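Local coordinates for protein putative isocitrate dehydrogenase, NAD-dependent (Methylococcus capsulatus, PDB 6LKY) that probably catalyses the NAD-dependent oxidative decarboxylation of isocitrate to 2-oxoglutarate with the help of a magnesium ion, at residues R116-G121 / T225-G230; E120-G125 / S141-T146; I153-F158 / K194-I199. The protein carries 1 engineered substitution. One frame throughout, in Å; residues are numbered along the deposited sequence.

Interaction 1 of 3, residues R116-G121 / T225-G230; sequences RENTEG and TTNLFG
Asn-227 reaches from the first turn of helix 227-240 to Arg-116 and Glu-120, where the parallel neighbours 111-117 and 222-225 end in the large mixed sheet of the isocitrate/isopropylmalate dehydrogenase fold. Its amide suits the place because it both accepts and donates. OD1 takes NH1 of Arg-116 at 2.7 Å, the nitrogen almost in line with the carbonyl but the hydrogen bond bent, and the two flat groups are turned 72° apart; ND2 gives one of its hydrogens to the backbone O of Glu-120 at 3.1 Å, tilted 32° from that carbonyl's plane. The arginine chain, bent at chi2 and chi3, passes CD tightly by the Asn-227 backbone O, and its NH1 also bonds a citrate, probably from the crystallisation liquor, consistent with a substrate-carboxylate pocket. Gly-230 leaves room, since a CB would fall on CB of Arg-116. Main-chain pairing sets Glu-117 N on Thr-225 O at 2.9 Å. Through a bend at chi2 (-69°), Glu-117 folds its carboxylate back over the following loop. OE1 receives Glu-120 N through its syn lone pair, and OE2 receives both N and OG1 of Thr-119. A bridging water donates to Glu-117 OE1 and accepts from Asn-227 N, each at 2.8 Å.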
loop_
_atom_site.group_PDB
_atom_site.type_symbol
_atom_site.label_atom_id
_atom_site.label_comp_id
_atom_site.label_asym_id
_atom_site.label_seq_id
_atom_site.Cartn_x
_atom_site.Cartn_y
_atom_site.Cartn_z
ATOM N N ARG A 116 13.595 -3.144 -2.974
ATOM C CA ARG A 116 13.265 -2.043 -2.083
ATOM C C ARG A 116 14.552 -1.417 -1.566
ATOM O O ARG A 116 15.421 -2.118 -1.023
ATOM C CB ARG A 116 12.374 -2.511 -0.911
ATOM C CG ARG A 116 12.878 -2.073 0.473
ATOM C CD ARG A 116 11.811 -1.740 1.493
ATOM N NE ARG A 116 11.528 -2.850 2.373
ATOM C CZ ARG A 116 11.284 -2.779 3.681
ATOM N NH1 ARG A 116 11.335 -1.631 4.346
ATOM N NH2 ARG A 116 11.031 -3.898 4.343
ATOM N N GLU A 117 14.680 -0.108 -1.772
ATOM C CA GLU A 117 15.726 0.654 -1.110
ATOM C C GLU A 117 15.612 0.462 0.397
ATOM O O GLU A 117 14.530 0.576 0.973
ATOM C CB GLU A 117 15.618 2.138 -1.475
ATOM C CG GLU A 117 16.918 2.921 -1.275
ATOM C CD GLU A 117 17.294 3.090 0.198
ATOM O OE1 GLU A 117 16.392 3.418 1.014
ATOM O OE2 GLU A 117 18.483 2.883 0.543
ATOM N N ASN A 118 16.737 0.176 1.037
ATOM C CA ASN A 118 16.717 -0.439 2.346
ATOM C C ASN A 118 17.332 0.423 3.429
ATOM O O ASN A 118 17.340 0.002 4.590
ATOM C CB ASN A 118 17.470 -1.778 2.279
ATOM C CG ASN A 118 16.843 -2.867 3.130
ATOM O OD1 ASN A 118 15.658 -2.821 3.464
ATOM N ND2 ASN A 118 17.640 -3.886 3.451
ATOM N N THR A 119 17.842 1.614 3.103
ATOM C CA THR A 119 18.614 2.379 4.069
ATOM C C THR A 119 18.109 3.792 4.341
ATOM O O THR A 119 18.549 4.384 5.330
ATOM C CB THR A 119 20.093 2.478 3.636
ATOM O OG1 THR A 119 20.182 3.155 2.378
ATOM C CG2 THR A 119 20.731 1.098 3.524
ATOM N N GLU A 120 17.245 4.369 3.501
ATOM C CA GLU A 120 16.842 5.759 3.748
ATOM C C GLU A 120 15.334 5.954 3.543
ATOM O O GLU A 120 14.536 5.129 4.012
ATOM C CB GLU A 120 17.676 6.710 2.866
ATOM C CG GLU A 120 17.728 6.325 1.375
ATOM C CD GLU A 120 18.597 7.262 0.518
ATOM O OE1 GLU A 120 19.624 7.770 1.031
ATOM O OE2 GLU A 120 18.271 7.471 -0.680
ATOM N N GLY A 121 14.917 7.033 2.871
ATOM C CA GLY A 121 13.485 7.306 2.748
ATOM C C GLY A 121 12.873 7.603 4.104
ATOM O O GLY A 121 13.476 8.284 4.946
ATOM N N THR A 225 11.689 0.421 -5.864
ATOM C CA THR A 225 10.986 1.485 -5.163
ATOM C C THR A 225 11.708 1.814 -3.866
ATOM O O THR A 225 12.718 1.193 -3.505
ATOM C CB THR A 225 9.516 1.102 -4.944
ATOM O OG1 THR A 225 8.790 2.250 -4.498
ATOM C CG2 THR A 225 9.384 -0.010 -3.938
ATOM N N THR A 226 11.193 2.837 -3.188
ATOM C CA THR A 226 11.780 3.336 -1.955
ATOM C C THR A 226 11.282 2.513 -0.760
ATOM O O THR A 226 10.421 1.637 -0.884
ATOM C CB THR A 226 11.503 4.839 -1.815
ATOM O OG1 THR A 226 10.120 5.099 -2.040
ATOM C CG2 THR A 226 12.299 5.627 -2.870
ATOM N N ASN A 227 11.823 2.832 0.418
ATOM C CA ASN A 227 11.771 1.950 1.583
ATOM C C ASN A 227 10.331 1.603 1.987
ATOM O O ASN A 227 9.933 0.430 1.986
ATOM C CB ASN A 227 12.540 2.636 2.727
ATOM C CG ASN A 227 13.320 1.658 3.603
ATOM O OD1 ASN A 227 12.846 0.568 3.907
ATOM N ND2 ASN A 227 14.538 2.051 4.003
ATOM N N LEU A 228 9.523 2.616 2.327
ATOM C CA LEU A 228 8.172 2.327 2.812
ATOM C C LEU A 228 7.302 1.711 1.717
ATOM O O LEU A 228 6.498 0.803 1.983
ATOM C CB LEU A 228 7.525 3.594 3.378
ATOM C CG LEU A 228 6.125 3.396 3.982
ATOM C CD1 LEU A 228 6.151 2.354 5.084
ATOM C CD2 LEU A 228 5.539 4.698 4.520
ATOM N N PHE A 229 7.394 2.233 0.492
ATOM C CA PHE A 229 6.590 1.669 -0.591
ATOM C C PHE A 229 6.976 0.217 -0.848
ATOM O O PHE A 229 6.110 -0.627 -1.099
ATOM C CB PHE A 229 6.754 2.485 -1.877
ATOM C CG PHE A 229 6.226 3.883 -1.795
ATOM C CD1 PHE A 229 5.388 4.277 -0.750
ATOM C CD2 PHE A 229 6.580 4.825 -2.767
ATOM C CE1 PHE A 229 4.906 5.595 -0.674
ATOM C CE2 PHE A 229 6.106 6.142 -2.700
ATOM C CZ PHE A 229 5.265 6.526 -1.648
ATOM N N GLY A 230 8.274 -0.098 -0.770
ATOM C CA GLY A 230 8.700 -1.481 -0.943
ATOM C C GLY A 230 8.135 -2.387 0.128
ATOM O O GLY A 230 7.657 -3.492 -0.163
HETATM O O HOH W 1 14.004 4.647 0.280
HETATM O O HOH W 2 14.499 -1.025 5.613
#

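Interaction 2 of 3, residues E120-G125 / S141-T146; sequences EGLYAG and SIAVVT
The carboxylate of Glu-120 meets Thr-146 in two ways. OE1 offers its syn lone pair, on the side of the other oxygen, to the threonine hydroxyl, OG1, which donates at 2.8 Å; toward one face, the backbone N of Thr-146 comes to OE2 at 3.1 Å, from 41° out of the carboxylate plane.

Glu-120 gets there with CG lodged between the backbone N and carbonyl carbon (chi1 50°) and the chain then extended, which carries it past Val-144 O to the strand end. Thr-146 suits its place as the N-cap of helix 147-163, because OG1 can donate to OE1 while accepting from Gly-149 N. The nearby helix start would probably favour a charged carboxylate. With an alanine here instead of Glu-120, Thr-146 would probably be left without these acceptors for both its hydroxyl and its backbone N, and the hydroxyl, still held by Gly-149 N, would be less constrained.

The pair Gly-121 and Val-144 forms a single antiparallel, hydrogen-bonded bridge between a loop and strand 135-146: Gly-121 N bonds Val-144 O at 2.6 Å, and Val-144 N bonds Gly-121 O at 3.0 Å. Gly-121 opens the central pair of a type II' turn, Glu-120 to Tyr-123, a position of positive phi that glycine adopts easily. Strand 135-146 belongs to a two-stranded arm, and residues 141-146 pair with a strand of the second subunit, so the pairing of strands is continued by the partner, consistent with the clasp of this family.

Beyond the bridge the contacts between the two segments are apolar. Leu-122 lays CG and CD2 against the small CB of Ala-143, each at 3.7 Å, and also touches Leu-122 of the second subunit. Farther along, Ala-124 CB rests 4.1 Å from CG2 of Val-144.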
loop_
_atom_site.group_PDB
_atom_site.type_symbol
_atom_site.label_atom_id
_atom_site.label_comp_id
_atom_site.label_asym_id
_atom_site.label_seq_id
_atom_site.Cartn_x
_atom_site.Cartn_y
_atom_site.Cartn_z
ATOM N N GLU A 120 17.245 4.369 3.501
ATOM C CA GLU A 120 16.842 5.759 3.748
ATOM C C GLU A 120 15.334 5.954 3.543
ATOM O O GLU A 120 14.536 5.129 4.012
ATOM C CB GLU A 120 17.676 6.710 2.866
ATOM C CG GLU A 120 17.728 6.325 1.375
ATOM C CD GLU A 120 18.597 7.262 0.518
ATOM O OE1 GLU A 120 19.624 7.770 1.031
ATOM O OE2 GLU A 120 18.271 7.471 -0.680
ATOM N N GLY A 121 14.917 7.033 2.871
ATOM C CA GLY A 121 13.485 7.306 2.748
ATOM C C GLY A 121 12.873 7.603 4.104
ATOM O O GLY A 121 13.476 8.284 4.946
ATOM N N LEU A 122 11.678 7.058 4.348
ATOM C CA LEU A 122 11.014 7.285 5.632
ATOM C C LEU A 122 11.577 6.415 6.759
ATOM O O LEU A 122 11.062 6.468 7.884
ATOM C CB LEU A 122 9.505 7.062 5.506
ATOM C CG LEU A 122 8.680 8.198 4.886
ATOM C CD1 LEU A 122 7.379 7.675 4.356
ATOM C CD2 LEU A 122 8.411 9.316 5.868
ATOM N N TYR A 123 12.642 5.657 6.502
ATOM C CA TYR A 123 13.301 4.861 7.530
ATOM C C TYR A 123 14.575 5.517 8.026
ATOM O O TYR A 123 15.328 4.904 8.789
ATOM C CB TYR A 123 13.612 3.456 6.998
ATOM C CG TYR A 123 12.390 2.581 6.863
ATOM C CD1 TYR A 123 11.311 2.988 6.092
ATOM C CD2 TYR A 123 12.331 1.332 7.474
ATOM C CE1 TYR A 123 10.188 2.187 5.952
ATOM C CE2 TYR A 123 11.211 0.520 7.347
ATOM C CZ TYR A 123 10.140 0.959 6.581
ATOM O OH TYR A 123 9.014 0.183 6.432
ATOM N N ALA A 124 14.827 6.758 7.614
ATOM C CA ALA A 124 16.023 7.474 8.035
ATOM C C ALA A 124 16.096 7.676 9.543
ATOM O O ALA A 124 17.179 7.951 10.062
ATOM C CB ALA A 124 16.082 8.827 7.327
ATOM N N GLY A 125 14.985 7.560 10.266
ATOM C CA GLY A 125 15.062 7.757 11.700
ATOM C C GLY A 125 15.066 9.212 12.124
ATOM O O GLY A 125 15.593 9.541 13.197
ATOM N N SER A 141 7.901 13.824 10.631
ATOM C CA SER A 141 8.782 12.752 10.193
ATOM C C SER A 141 9.348 13.141 8.842
ATOM O O SER A 141 8.618 13.632 7.973
ATOM C CB SER A 141 8.039 11.412 10.084
ATOM O OG SER A 141 7.585 10.964 11.355
ATOM N N ILE A 142 10.643 12.925 8.660
ATOM C CA ILE A 142 11.346 13.394 7.476
ATOM C C ILE A 142 11.751 12.184 6.647
ATOM O O ILE A 142 12.442 11.289 7.140
ATOM C CB ILE A 142 12.562 14.252 7.866
ATOM C CG1 ILE A 142 12.091 15.478 8.669
ATOM C CG2 ILE A 142 13.383 14.654 6.624
ATOM C CD1 ILE A 142 13.175 16.505 8.916
ATOM N N ALA A 143 11.328 12.150 5.390
ATOM C CA ALA A 143 11.854 11.173 4.440
ATOM C C ALA A 143 13.095 11.748 3.765
ATOM O O ALA A 143 13.110 12.917 3.377
ATOM C CB ALA A 143 10.795 10.799 3.407
ATOM N N VAL A 144 14.145 10.945 3.659
ATOM C CA VAL A 144 15.407 11.379 3.062
ATOM C C VAL A 144 15.697 10.537 1.827
ATOM O O VAL A 144 15.718 9.304 1.902
ATOM C CB VAL A 144 16.576 11.286 4.062
ATOM C CG1 VAL A 144 17.904 11.568 3.344
ATOM C CG2 VAL A 144 16.368 12.282 5.191
ATOM N N VAL A 145 15.920 11.205 0.698
ATOM C CA VAL A 145 16.381 10.571 -0.530
ATOM C C VAL A 145 17.671 11.259 -0.948
ATOM O O VAL A 145 17.690 12.485 -1.112
ATOM C CB VAL A 145 15.327 10.674 -1.646
ATOM C CG1 VAL A 145 15.911 10.227 -2.983
ATOM C CG2 VAL A 145 14.092 9.858 -1.282
ATOM N N THR A 146 18.734 10.473 -1.127
ATOM C CA THR A 146 20.014 10.948 -1.641
ATOM C C THR A 146 20.186 10.488 -3.082
ATOM O O THR A 146 19.625 9.465 -3.498
ATOM C CB THR A 146 21.215 10.431 -0.828
ATOM O OG1 THR A 146 21.236 9.004 -0.883
ATOM C CG2 THR A 146 21.163 10.895 0.622
#

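Interaction 3 of 3, residues I153-F158 / K194-I199; sequences IIRYAF and KEYPDI
Phe-158 and Tyr-196 supply the aromatic part of the contact, an offset stack with ring centroids 4.8 Å apart and planes 16° from parallel. The offset slides the phenylalanine ring toward the CG and CD1 side of the tyrosine ring, so that what lies over the middle of the tyrosine ring is Phe-158 CB, a CH-pi contact 3.4 Å from the centroid and only 4° off the normal. A flat side chain is apt at both places: the tyrosine lays one face against CB of Phe-158, and its hydroxyl carries on to Asp-159 OD1, so the polar end is satisfied while the ring stays buried.

Apolar packing continues at the rim. Ile-199 meets the edge of the Phe-158 ring, its CB 3.8 Å from CD1, and CG2 of the same isoleucine sits beside it. On another part of that edge lies Ile-154 CG2, a turn earlier in the helix.

The charged part is nearer the surface. Arg-155, extended from CG to NE, grips Glu-195 side-on: NE points to OE1 at 3.2 Å and NH2 to OE2 at 3.1 Å. Both oxygens use their syn lone pairs and the two planar groups are nearly coplanar, the favourable geometry of a bidentate arginine-carboxylate salt bridge.

Among backbone bonds, Ile-199 N to Tyr-196 O closes a type I turn, with Pro-197 at a position whose phi suits its ring. This turn leads from helix 181-193 into strand 200-205, the return leg of the beta-alpha-beta crossover from 168-173 to 200-205, and the contact fastens that crossover to helix 147-163 in the layered alpha/beta architecture of the family.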
loop_
_atom_site.group_PDB
_atom_site.type_symbol
_atom_site.label_atom_id
_atom_site.label_comp_id
_atom_site.label_asym_id
_atom_site.label_seq_id
_atom_site.Cartn_x
_atom_site.Cartn_y
_atom_site.Cartn_z
ATOM N N ILE A 153 20.355 1.740 -5.706
ATOM C CA ILE A 153 19.233 0.792 -5.685
ATOM C C ILE A 153 18.668 0.577 -7.092
ATOM O O ILE A 153 18.288 -0.549 -7.457
ATOM C CB ILE A 153 18.134 1.205 -4.672
ATOM C CG1 ILE A 153 17.173 0.029 -4.437
ATOM C CG2 ILE A 153 17.314 2.412 -5.138
ATOM C CD1 ILE A 153 17.838 -1.194 -3.792
ATOM N N ILE A 154 18.635 1.623 -7.924
ATOM C CA ILE A 154 18.051 1.438 -9.252
ATOM C C ILE A 154 18.997 0.638 -10.155
ATOM O O ILE A 154 18.554 -0.241 -10.918
ATOM C CB ILE A 154 17.661 2.795 -9.869
ATOM C CG1 ILE A 154 16.498 3.424 -9.073
ATOM C CG2 ILE A 154 17.286 2.617 -11.366
ATOM C CD1 ILE A 154 16.445 4.967 -9.124
ATOM N N ARG A 155 20.312 0.903 -10.074
ATOM C CA ARG A 155 21.252 0.050 -10.791
ATOM C C ARG A 155 21.164 -1.391 -10.302
ATOM O O ARG A 155 21.241 -2.324 -11.113
ATOM C CB ARG A 155 22.685 0.567 -10.643
ATOM C CG ARG A 155 22.945 1.876 -11.357
ATOM C CD ARG A 155 24.397 2.027 -11.748
ATOM N NE ARG A 155 24.559 3.122 -12.697
ATOM C CZ ARG A 155 24.909 4.352 -12.342
ATOM N NH1 ARG A 155 25.164 4.617 -11.066
ATOM N NH2 ARG A 155 25.029 5.303 -13.260
ATOM N N TYR A 156 21.011 -1.604 -8.985
ATOM C CA TYR A 156 20.852 -2.972 -8.502
ATOM C C TYR A 156 19.650 -3.638 -9.147
ATOM O O TYR A 156 19.714 -4.816 -9.508
ATOM C CB TYR A 156 20.714 -3.034 -6.977
ATOM C CG TYR A 156 20.675 -4.472 -6.468
ATOM C CD1 TYR A 156 19.528 -5.243 -6.581
ATOM C CD2 TYR A 156 21.798 -5.058 -5.902
ATOM C CE1 TYR A 156 19.495 -6.549 -6.154
ATOM C CE2 TYR A 156 21.772 -6.366 -5.455
ATOM C CZ TYR A 156 20.621 -7.105 -5.592
ATOM O OH TYR A 156 20.578 -8.412 -5.156
ATOM N N ALA A 157 18.536 -2.910 -9.283
ATOM C CA ALA A 157 17.345 -3.516 -9.874
ATOM C C ALA A 157 17.591 -3.910 -11.334
ATOM O O ALA A 157 17.205 -5.001 -11.766
ATOM C CB ALA A 157 16.146 -2.564 -9.762
ATOM N N PHE A 158 18.227 -3.030 -12.111
ATOM C CA PHE A 158 18.506 -3.377 -13.512
ATOM C C PHE A 158 19.512 -4.527 -13.631
ATOM O O PHE A 158 19.320 -5.445 -14.445
ATOM C CB PHE A 158 19.007 -2.151 -14.271
ATOM C CG PHE A 158 17.907 -1.221 -14.713
ATOM C CD1 PHE A 158 17.123 -1.525 -15.806
ATOM C CD2 PHE A 158 17.668 -0.041 -14.037
ATOM C CE1 PHE A 158 16.123 -0.664 -16.222
ATOM C CE2 PHE A 158 16.661 0.820 -14.440
ATOM C CZ PHE A 158 15.892 0.508 -15.537
ATOM N N LYS A 194 18.425 4.464 -19.362
ATOM C CA LYS A 194 19.045 4.585 -20.676
ATOM C C LYS A 194 20.365 3.831 -20.761
ATOM O O LYS A 194 20.827 3.537 -21.867
ATOM C CB LYS A 194 19.202 6.064 -21.026
ATOM C CG LYS A 194 17.830 6.749 -21.181
ATOM C CD LYS A 194 17.898 8.178 -21.712
ATOM C CE LYS A 194 18.748 9.071 -20.833
ATOM N NZ LYS A 194 18.272 10.480 -20.898
ATOM N N GLU A 195 20.971 3.498 -19.622
ATOM C CA GLU A 195 22.135 2.629 -19.596
ATOM C C GLU A 195 21.779 1.161 -19.796
ATOM O O GLU A 195 22.687 0.325 -19.835
ATOM C CB GLU A 195 22.884 2.784 -18.272
ATOM C CG GLU A 195 23.393 4.182 -18.000
ATOM C CD GLU A 195 23.853 4.366 -16.560
ATOM O OE1 GLU A 195 24.092 3.351 -15.857
ATOM O OE2 GLU A 195 23.951 5.534 -16.126
ATOM N N TYR A 196 20.494 0.818 -19.858
ATOM C CA TYR A 196 20.046 -0.576 -19.927
ATOM C C TYR A 196 19.000 -0.751 -21.029
ATOM O O TYR A 196 17.862 -1.149 -20.764
ATOM C CB TYR A 196 19.490 -1.031 -18.578
ATOM C CG TYR A 196 20.515 -1.127 -17.464
ATOM C CD1 TYR A 196 20.850 -0.016 -16.717
ATOM C CD2 TYR A 196 21.135 -2.342 -17.157
ATOM C CE1 TYR A 196 21.771 -0.096 -15.691
ATOM C CE2 TYR A 196 22.067 -2.438 -16.136
ATOM C CZ TYR A 196 22.379 -1.305 -15.402
ATOM O OH TYR A 196 23.295 -1.360 -14.377
ATOM N N PRO A 197 19.357 -0.479 -22.289
ATOM C CA PRO A 197 18.350 -0.559 -23.362
ATOM C C PRO A 197 17.799 -1.958 -23.582
ATOM O O PRO A 197 16.744 -2.098 -24.213
ATOM C CB PRO A 197 19.113 -0.054 -24.594
ATOM C CG PRO A 197 20.525 -0.406 -24.309
ATOM C CD PRO A 197 20.708 -0.221 -22.825
ATOM N N ASP A 198 18.483 -2.996 -23.093
ATOM C CA ASP A 198 17.953 -4.354 -23.160
ATOM C C ASP A 198 16.795 -4.576 -22.200
ATOM O O ASP A 198 16.048 -5.551 -22.369
ATOM C CB ASP A 198 19.048 -5.381 -22.839
ATOM C CG ASP A 198 19.851 -5.025 -21.579
ATOM O OD1 ASP A 198 20.299 -3.870 -21.444
ATOM O OD2 ASP A 198 20.036 -5.909 -20.715
ATOM N N ILE A 199 16.625 -3.700 -21.207
ATOM C CA ILE A 199 15.635 -3.885 -20.158
ATOM C C ILE A 199 14.532 -2.862 -20.366
ATOM O O ILE A 199 14.789 -1.676 -20.609
ATOM C CB ILE A 199 16.225 -3.777 -18.745
ATOM C CG1 ILE A 199 17.479 -4.651 -18.625
ATOM C CG2 ILE A 199 15.163 -4.214 -17.725
ATOM C CD1 ILE A 199 17.197 -6.156 -18.697
#

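Along the chain, strand 111-117 leads into residues 116-121, from which interactions 1 and 2 both start, sharing Glu-120 and Gly-121. Interaction 2 closes first, a short loop holding the hairpin of strands 127-132 and 135-146. Helix 147-163 follows directly, and from it interaction 3 opens in series, closing at the turn before strand 200-205; both lie within the span that interaction 1 closes at helix 227-240. None of the loops cross. Tyr-123 packs on Asn-227 and Leu-228, and Leu-122 on Leu-228, joining the first two contacts, while Ile-153 touches the backbone of Arg-116 and Glu-117. Central sheet, dimer arm and helix 147-163, which packs on that sheet, are thus tied together.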